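Local coordinates for protein 3-phosphoshikimate 1-carboxyvinyltransferase (Streptomyces sviceus, PDB 7M0O) that probably catalyses transfer of the enolpyruvyl group of phosphoenolpyruvate to the 5-hydroxyl of shikimate-3-phosphate, releasing phosphate, in the pathway to chorismate, at residues Ala234-Thr248 and Val270-Leu283. Numbering follows the deposited sequence. Where two conformers were deposited one is given.
Sequences ALTPGAEVTVPGLGT and VGADATTVRGTGEL
Strands 240-244 and 274-278 pair antiparallel, Val241 facing Val277, in a small sheet whose inner side packs on helices 223-235 and 257-263 of this EPSP synthase. Val241 N donates to Val277 O at 3.0 Å and nearly straight (169°). Val243 and Thr275 repeat the pattern, although the return bond from Thr275 N is weak. On the inner side Val243, Thr275 and Val277 all rest on Phe230. The opposite face, carrying Thr242, Thr276, Glu240 and Arg278, is largely polar. There the hydroxyls Thr242 OG1 and Thr276 OG1 meet at 2.7 Å, each turned beside its own backbone N (chi1 near -60°). Glu240 OE1 lies at the guanidinium edge in a salt bridge whose hydrogen bond from Arg278 NH2 is weak, at 3.4 Å, while Arg278 NH1 pairs with Glu267 on the third strand. Where the type II turn Val243-Leu246 ends, Thr275 OG1 donates to Leu246 O at 2.8 Å, approaching from above the carbonyl plane. A valine in place of Thr275 would probably leave the carbonyl of buried Leu246 without this donor and the loop less firmly tied. Backbone bonds thus set the register, with threonine hydroxyls adding a cross-strand link on the more polar face and a loop anchor on the inner one.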
ATOM      1  N   ALA A 234      -8.839   7.262 -20.327  1.00 11.19           N
ATOM      2  CA  ALA A 234     -10.289   7.351 -20.520  1.00  8.55           C
ATOM      3  C   ALA A 234     -10.690   8.724 -21.049  1.00 11.37           C
ATOM      4  O   ALA A 234     -11.666   8.852 -21.809  1.00 12.94           O
ATOM      5  CB  ALA A 234     -11.005   7.066 -19.197  1.00 11.95           C
ATOM      6  N   LEU A 235      -9.910   9.740 -20.707  1.00 11.52           N
ATOM      7  CA  LEU A 235     -10.190  11.113 -21.092  1.00 13.48           C
ATOM      8  C   LEU A 235      -9.768  11.414 -22.522  1.00 13.46           C
ATOM      9  O   LEU A 235     -10.253  12.389 -23.106  1.00 18.43           O
ATOM     10  CB  LEU A 235      -9.459  12.043 -20.132  1.00 14.60           C
ATOM     11  CG  LEU A 235      -9.516  13.543 -20.342  1.00 14.47           C
ATOM     12  CD1 LEU A 235     -10.959  13.985 -20.146  1.00 14.72           C
ATOM     13  CD2 LEU A 235      -8.581  14.173 -19.350  1.00 13.46           C
ATOM     14  N   THR A 236      -8.876  10.605 -23.084  1.00 11.82           N
ATOM     15  CA  THR A 236      -8.209  10.883 -24.353  1.00 15.93           C
ATOM     16  C   THR A 236      -8.690   9.908 -25.423  1.00 13.57           C
ATOM     17  O   THR A 236      -8.324   8.724 -25.380  1.00 15.36           O
ATOM     18  CB  THR A 236      -6.690  10.774 -24.176  1.00 14.88           C
ATOM     19  OG1 THR A 236      -6.265  11.556 -23.043  1.00 13.24           O
ATOM     20  CG2 THR A 236      -5.951  11.239 -25.449  1.00 17.32           C
ATOM     21  N   PRO A 237      -9.468  10.340 -26.418  1.00 16.00           N
ATOM     22  CA  PRO A 237     -10.020   9.376 -27.386  1.00 13.47           C
ATOM     23  C   PRO A 237      -8.921   8.665 -28.164  1.00 12.49           C
ATOM     24  O   PRO A 237      -7.980   9.290 -28.655  1.00 18.23           O
ATOM     25  CB  PRO A 237     -10.898  10.246 -28.294  1.00 13.66           C
ATOM     26  CG  PRO A 237     -10.405  11.643 -28.094  1.00 24.46           C
ATOM     27  CD  PRO A 237      -9.934  11.714 -26.669  1.00 21.56           C
ATOM     28  N   GLY A 238      -9.048   7.338 -28.246  1.00 15.60           N
ATOM     29  CA  GLY A 238      -8.064   6.503 -28.900  1.00 18.09           C
ATOM     30  C   GLY A 238      -6.814   6.183 -28.100  1.00 19.10           C
ATOM     31  O   GLY A 238      -5.998   5.378 -28.565  1.00 20.96           O
ATOM     32  N   ALA A 239      -6.599   6.802 -26.941  1.00 16.93           N
ATOM     33  CA  ALA A 239      -5.394   6.496 -26.179  1.00 14.96           C
ATOM     34  C   ALA A 239      -5.564   5.199 -25.394  1.00 13.43           C
ATOM     35  O   ALA A 239      -6.649   4.890 -24.897  1.00 13.65           O
ATOM     36  CB  ALA A 239      -5.053   7.637 -25.226  1.00 18.38           C
ATOM     37  N   GLU A 240      -4.473   4.446 -25.247  1.00 15.88           N
ATOM     38  CA  GLU A 240      -4.551   3.220 -24.460  1.00 11.23           C
ATOM     39  C   GLU A 240      -3.439   3.192 -23.419  1.00 12.85           C
ATOM     40  O   GLU A 240      -2.296   3.604 -23.674  1.00 13.07           O
ATOM     41  CB  GLU A 240      -4.535   1.939 -25.371  1.00 22.58           C
ATOM     42  CG  GLU A 240      -3.254   1.648 -26.112  1.00 32.46           C
ATOM     43  CD  GLU A 240      -3.339   0.431 -27.064  1.00 21.74           C
ATOM     44  OE1 GLU A 240      -4.429   0.098 -27.594  1.00 22.53           O
ATOM     45  OE2 GLU A 240      -2.279  -0.184 -27.269  1.00 31.86           O
ATOM     46  N   VAL A 241      -3.809   2.757 -22.218  1.00 11.91           N
ATOM     47  CA  VAL A 241      -2.881   2.525 -21.122  1.00 12.46           C
ATOM     48  C   VAL A 241      -3.105   1.112 -20.611  1.00 10.53           C
ATOM     49  O   VAL A 241      -4.233   0.739 -20.265  1.00 11.41           O
ATOM     50  CB  VAL A 241      -3.055   3.550 -19.986  1.00 13.39           C
ATOM     51  CG1 VAL A 241      -2.279   3.105 -18.738  1.00 15.35           C
ATOM     52  CG2 VAL A 241      -2.565   4.918 -20.451  1.00 12.08           C
ATOM     53  N   THR A 242      -2.038   0.320 -20.572  1.00 12.62           N
ATOM     54  CA  THR A 242      -2.094  -0.989 -19.938  1.00  9.05           C
ATOM     55  C   THR A 242      -1.169  -1.004 -18.730  1.00 13.18           C
ATOM     56  O   THR A 242      -0.028  -0.539 -18.817  1.00 13.89           O
ATOM     57  CB  THR A 242      -1.699  -2.097 -20.925  1.00 13.40           C
ATOM     58  OG1 THR A 242      -2.609  -2.073 -22.037  1.00 11.30           O
ATOM     59  CG2 THR A 242      -1.769  -3.464 -20.247  1.00 11.47           C
ATOM     60  N   VAL A 243      -1.657  -1.547 -17.612  1.00 12.12           N
ATOM     61  CA  VAL A 243      -0.820  -1.772 -16.432  1.00 11.61           C
ATOM     62  C   VAL A 243      -0.654  -3.266 -16.190  1.00 10.92           C
ATOM     63  O   VAL A 243      -1.562  -3.910 -15.633  1.00 13.02           O
ATOM     64  CB  VAL A 243      -1.406  -1.091 -15.180  1.00 10.13           C
ATOM     65  CG1 VAL A 243      -0.509  -1.350 -13.963  1.00 11.60           C
ATOM     66  CG2 VAL A 243      -1.567   0.425 -15.403  1.00 14.29           C
ATOM     67  N   PRO A 244       0.468  -3.870 -16.586  1.00 13.56           N
ATOM     68  CA  PRO A 244       0.655  -5.297 -16.304  1.00 14.89           C
ATOM     69  C   PRO A 244       0.766  -5.525 -14.805  1.00 10.39           C
ATOM     70  O   PRO A 244       1.388  -4.737 -14.087  1.00 15.33           O
ATOM     71  CB  PRO A 244       1.966  -5.645 -17.027  1.00 13.98           C
ATOM     72  CG  PRO A 244       2.262  -4.490 -17.952  1.00 17.29           C
ATOM     73  CD  PRO A 244       1.620  -3.283 -17.295  1.00 15.41           C
ATOM     74  N   GLY A 245       0.179  -6.622 -14.340  1.00 12.71           N
ATOM     75  CA  GLY A 245       0.240  -6.992 -12.939  1.00 16.96           C
ATOM     76  C   GLY A 245      -0.995  -6.635 -12.148  1.00 18.06           C
ATOM     77  O   GLY A 245      -1.113  -7.049 -10.984  1.00 15.68           O
ATOM     78  N   LEU A 246      -1.907  -5.860 -12.735  1.00 14.60           N
ATOM     79  CA  LEU A 246      -3.215  -5.592 -12.160  1.00 11.17           C
ATOM     80  C   LEU A 246      -4.224  -6.323 -13.027  1.00 13.98           C
ATOM     81  O   LEU A 246      -4.444  -5.940 -14.181  1.00 12.08           O
ATOM     82  CB  LEU A 246      -3.508  -4.090 -12.114  1.00 14.84           C
ATOM     83  CG  LEU A 246      -2.722  -3.258 -11.105  1.00 16.35           C
ATOM     84  CD1 LEU A 246      -3.182  -1.792 -11.152  1.00 13.72           C
ATOM     85  CD2 LEU A 246      -2.863  -3.822  -9.696  1.00 14.87           C
ATOM     86  N   GLY A 247      -4.801  -7.391 -12.485  1.00 15.04           N
ATOM     87  CA  GLY A 247      -5.707  -8.233 -13.233  1.00 13.23           C
ATOM     88  C   GLY A 247      -6.932  -8.618 -12.433  1.00 15.70           C
ATOM     89  O   GLY A 247      -7.215  -8.014 -11.390  1.00 15.05           O
ATOM     90  N   THR A 248      -7.653  -9.641 -12.902  1.00 15.94           N
ATOM     91  CA  THR A 248      -8.936  -9.992 -12.299  0.51 18.38           C
ATOM     92  C   THR A 248      -8.791 -10.402 -10.840  1.00 19.68           C
ATOM     93  O   THR A 248      -9.691 -10.146 -10.031  1.00 28.03           O
ATOM     94  CB  THR A 248      -9.612 -11.125 -13.082  0.51 21.98           C
ATOM     95  OG1 THR A 248      -9.593 -10.831 -14.484  0.51 21.12           O
ATOM     96  CG2 THR A 248     -11.062 -11.283 -12.638  0.51 21.65           C
ATOM     97  N   VAL A 270     -10.158  -5.951 -18.135  1.00 13.90           N
ATOM     98  CA  VAL A 270      -9.429  -6.469 -16.985  1.00 14.98           C
ATOM     99  C   VAL A 270      -9.090  -7.920 -17.309  1.00 15.57           C
ATOM    100  O   VAL A 270      -9.956  -8.801 -17.265  1.00 16.54           O
ATOM    101  CB  VAL A 270     -10.235  -6.341 -15.690  1.00 12.36           C
ATOM    102  CG1 VAL A 270      -9.438  -6.926 -14.529  1.00 14.96           C
ATOM    103  CG2 VAL A 270     -10.565  -4.882 -15.427  1.00 15.57           C
ATOM    104  N   GLY A 271      -7.829  -8.164 -17.674  1.00 13.42           N
ATOM    105  CA  GLY A 271      -7.374  -9.495 -18.014  1.00 12.96           C
ATOM    106  C   GLY A 271      -6.910 -10.243 -16.778  1.00 18.60           C
ATOM    107  O   GLY A 271      -6.902  -9.714 -15.669  1.00 16.56           O
ATOM    108  N   ALA A 272      -6.501 -11.499 -16.989  1.00 15.44           N
ATOM    109  CA  ALA A 272      -5.961 -12.278 -15.876  1.00 17.85           C
ATOM    110  C   ALA A 272      -4.709 -11.643 -15.281  1.00 17.76           C
ATOM    111  O   ALA A 272      -4.495 -11.719 -14.062  1.00 19.62           O
ATOM    112  CB  ALA A 272      -5.658 -13.706 -16.327  1.00 18.85           C
ATOM    113  N   ASP A 273      -3.864 -11.017 -16.114  1.00 16.42           N
ATOM    114  CA  ASP A 273      -2.558 -10.558 -15.653  1.00 17.40           C
ATOM    115  C   ASP A 273      -2.290  -9.093 -15.982  1.00 17.11           C
ATOM    116  O   ASP A 273      -1.150  -8.638 -15.819  1.00 17.80           O
ATOM    117  CB  ASP A 273      -1.429 -11.411 -16.253  1.00 20.20           C
ATOM    118  CG  ASP A 273      -1.566 -12.895 -15.935  1.00 35.33           C
ATOM    119  OD1 ASP A 273      -1.723 -13.240 -14.745  1.00 31.03           O
ATOM    120  OD2 ASP A 273      -1.512 -13.716 -16.883  1.00 39.02           O
ATOM    121  N   ALA A 274      -3.293  -8.354 -16.447  1.00 12.41           N
ATOM    122  CA  ALA A 274      -3.072  -6.980 -16.901  1.00 10.98           C
ATOM    123  C   ALA A 274      -4.430  -6.344 -17.146  1.00  8.39           C
ATOM    124  O   ALA A 274      -5.408  -7.041 -17.399  1.00 11.69           O
ATOM    125  CB  ALA A 274      -2.234  -6.922 -18.182  1.00 12.22           C
ATOM    126  N   THR A 275      -4.466  -5.001 -17.099  1.00  9.46           N
ATOM    127  CA  THR A 275      -5.685  -4.225 -17.323  1.00 12.95           C
ATOM    128  C   THR A 275      -5.406  -3.142 -18.345  1.00  8.73           C
ATOM    129  O   THR A 275      -4.451  -2.378 -18.188  1.00 10.41           O
ATOM    130  CB  THR A 275      -6.199  -3.573 -16.023  1.00  9.18           C
ATOM    131  OG1 THR A 275      -6.697  -4.593 -15.158  1.00 11.94           O
ATOM    132  CG2 THR A 275      -7.370  -2.605 -16.299  1.00 12.24           C
ATOM    133  N   THR A 276      -6.264  -3.044 -19.362  1.00  9.52           N
ATOM    134  CA  THR A 276      -6.133  -2.036 -20.408  1.00 11.94           C
ATOM    135  C   THR A 276      -7.342  -1.108 -20.379  1.00 10.35           C
ATOM    136  O   THR A 276      -8.481  -1.582 -20.345  1.00 12.32           O
ATOM    137  CB  THR A 276      -6.018  -2.699 -21.790  1.00 12.34           C
ATOM    138  OG1 THR A 276      -4.887  -3.587 -21.813  1.00 14.02           O
ATOM    139  CG2 THR A 276      -5.848  -1.637 -22.864  1.00 13.25           C
ATOM    140  N   VAL A 277      -7.099   0.210 -20.392  1.00  8.82           N
ATOM    141  CA  VAL A 277      -8.158   1.208 -20.533  1.00  7.76           C
ATOM    142  C   VAL A 277      -7.914   1.972 -21.828  1.00 10.34           C
ATOM    143  O   VAL A 277      -6.786   2.382 -22.103  1.00 10.63           O
ATOM    144  CB  VAL A 277      -8.199   2.162 -19.326  1.00  9.78           C
ATOM    145  CG1 VAL A 277      -9.162   3.313 -19.595  1.00  9.61           C
ATOM    146  CG2 VAL A 277      -8.635   1.380 -18.088  1.00  9.33           C
ATOM    147  N   ARG A 278      -8.961   2.129 -22.637  1.00 10.02           N
ATOM    148  CA  ARG A 278      -8.862   2.848 -23.903  1.00 13.13           C
ATOM    149  C   ARG A 278      -9.944   3.917 -23.950  1.00  8.94           C
ATOM    150  O   ARG A 278     -11.123   3.610 -23.751  1.00 11.57           O
ATOM    151  CB  ARG A 278      -9.009   1.893 -25.098  1.00 15.44           C
ATOM    152  CG  ARG A 278      -8.874   2.574 -26.450  1.00 18.01           C
ATOM    153  CD  ARG A 278      -9.057   1.579 -27.604  1.00 21.95           C
ATOM    154  NE  ARG A 278      -8.074   0.504 -27.544  1.00 34.58           N
ATOM    155  CZ  ARG A 278      -8.337  -0.730 -27.132  1.00 34.37           C
ATOM    156  NH1 ARG A 278      -9.564  -1.058 -26.735  1.00 43.22           N
ATOM    157  NH2 ARG A 278      -7.367  -1.637 -27.109  1.00 32.07           N
ATOM    158  N   GLY A 279      -9.542   5.159 -24.227  1.00 10.65           N
ATOM    159  CA  GLY A 279     -10.515   6.236 -24.387  1.00 11.39           C
ATOM    160  C   GLY A 279     -11.297   6.103 -25.688  1.00 14.67           C
ATOM    161  O   GLY A 279     -10.751   5.751 -26.737  1.00 15.08           O
ATOM    162  N   THR A 280     -12.595   6.389 -25.614  1.00 12.57           N
ATOM    163  CA  THR A 280     -13.484   6.272 -26.765  1.00 13.35           C
ATOM    164  C   THR A 280     -14.012   7.620 -27.223  1.00 19.86           C
ATOM    165  O   THR A 280     -14.690   7.681 -28.253  1.00 23.89           O
ATOM    166  CB  THR A 280     -14.664   5.350 -26.451  1.00 19.71           C
ATOM    167  OG1 THR A 280     -15.503   5.958 -25.467  1.00 21.49           O
ATOM    168  CG2 THR A 280     -14.166   4.010 -25.936  1.00 15.44           C
ATOM    169  N   GLY A 281     -13.703   8.700 -26.495  1.00 17.88           N
ATOM    170  CA  GLY A 281     -14.317   9.992 -26.727  1.00 23.89           C
ATOM    171  C   GLY A 281     -15.628  10.192 -25.994  1.00 22.22           C
ATOM    172  O   GLY A 281     -16.096  11.331 -25.876  1.00 30.43           O
ATOM    173  N   GLU A 282     -16.243   9.111 -25.528  1.00 36.97           N
ATOM    174  CA  GLU A 282     -17.459   9.161 -24.733  1.00 30.32           C
ATOM    175  C   GLU A 282     -17.053   9.190 -23.269  1.00 21.95           C
ATOM    176  O   GLU A 282     -16.396   8.258 -22.792  1.00 21.06           O
ATOM    177  CB  GLU A 282     -18.353   7.955 -25.030  1.00 28.51           C
ATOM    178  CG  GLU A 282     -19.769   8.058 -24.476  1.00 33.51           C
ATOM    179  CD  GLU A 282     -20.750   8.671 -25.469  1.00 44.53           C
ATOM    180  OE1 GLU A 282     -20.633   8.390 -26.684  1.00 53.43           O
ATOM    181  OE2 GLU A 282     -21.630   9.451 -25.039  1.00 42.70           O
ATOM    182  N   LEU A 283     -17.418  10.265 -22.567  1.00 22.71           N
ATOM    183  CA  LEU A 283     -17.204  10.387 -21.121  1.00 14.67           C
ATOM    184  C   LEU A 283     -18.538  10.804 -20.521  1.00 16.02           C
ATOM    185  O   LEU A 283     -18.846  11.996 -20.465  1.00 16.27           O
ATOM    186  CB  LEU A 283     -16.106  11.387 -20.796  1.00 24.01           C
ATOM    187  CG  LEU A 283     -15.300  11.113 -19.522  1.00 25.70           C
ATOM    188  CD1 LEU A 283     -14.490   9.845 -19.643  1.00 16.89           C
ATOM    189  CD2 LEU A 283     -14.383  12.285 -19.194  1.00 21.34           C
TER
HETATM  190  O   HOH W   1     -13.561   7.084 -22.892  1.00 11.52           O
HETATM  191  O   HOH W   2     -12.174   9.710 -24.422  1.00 17.48           O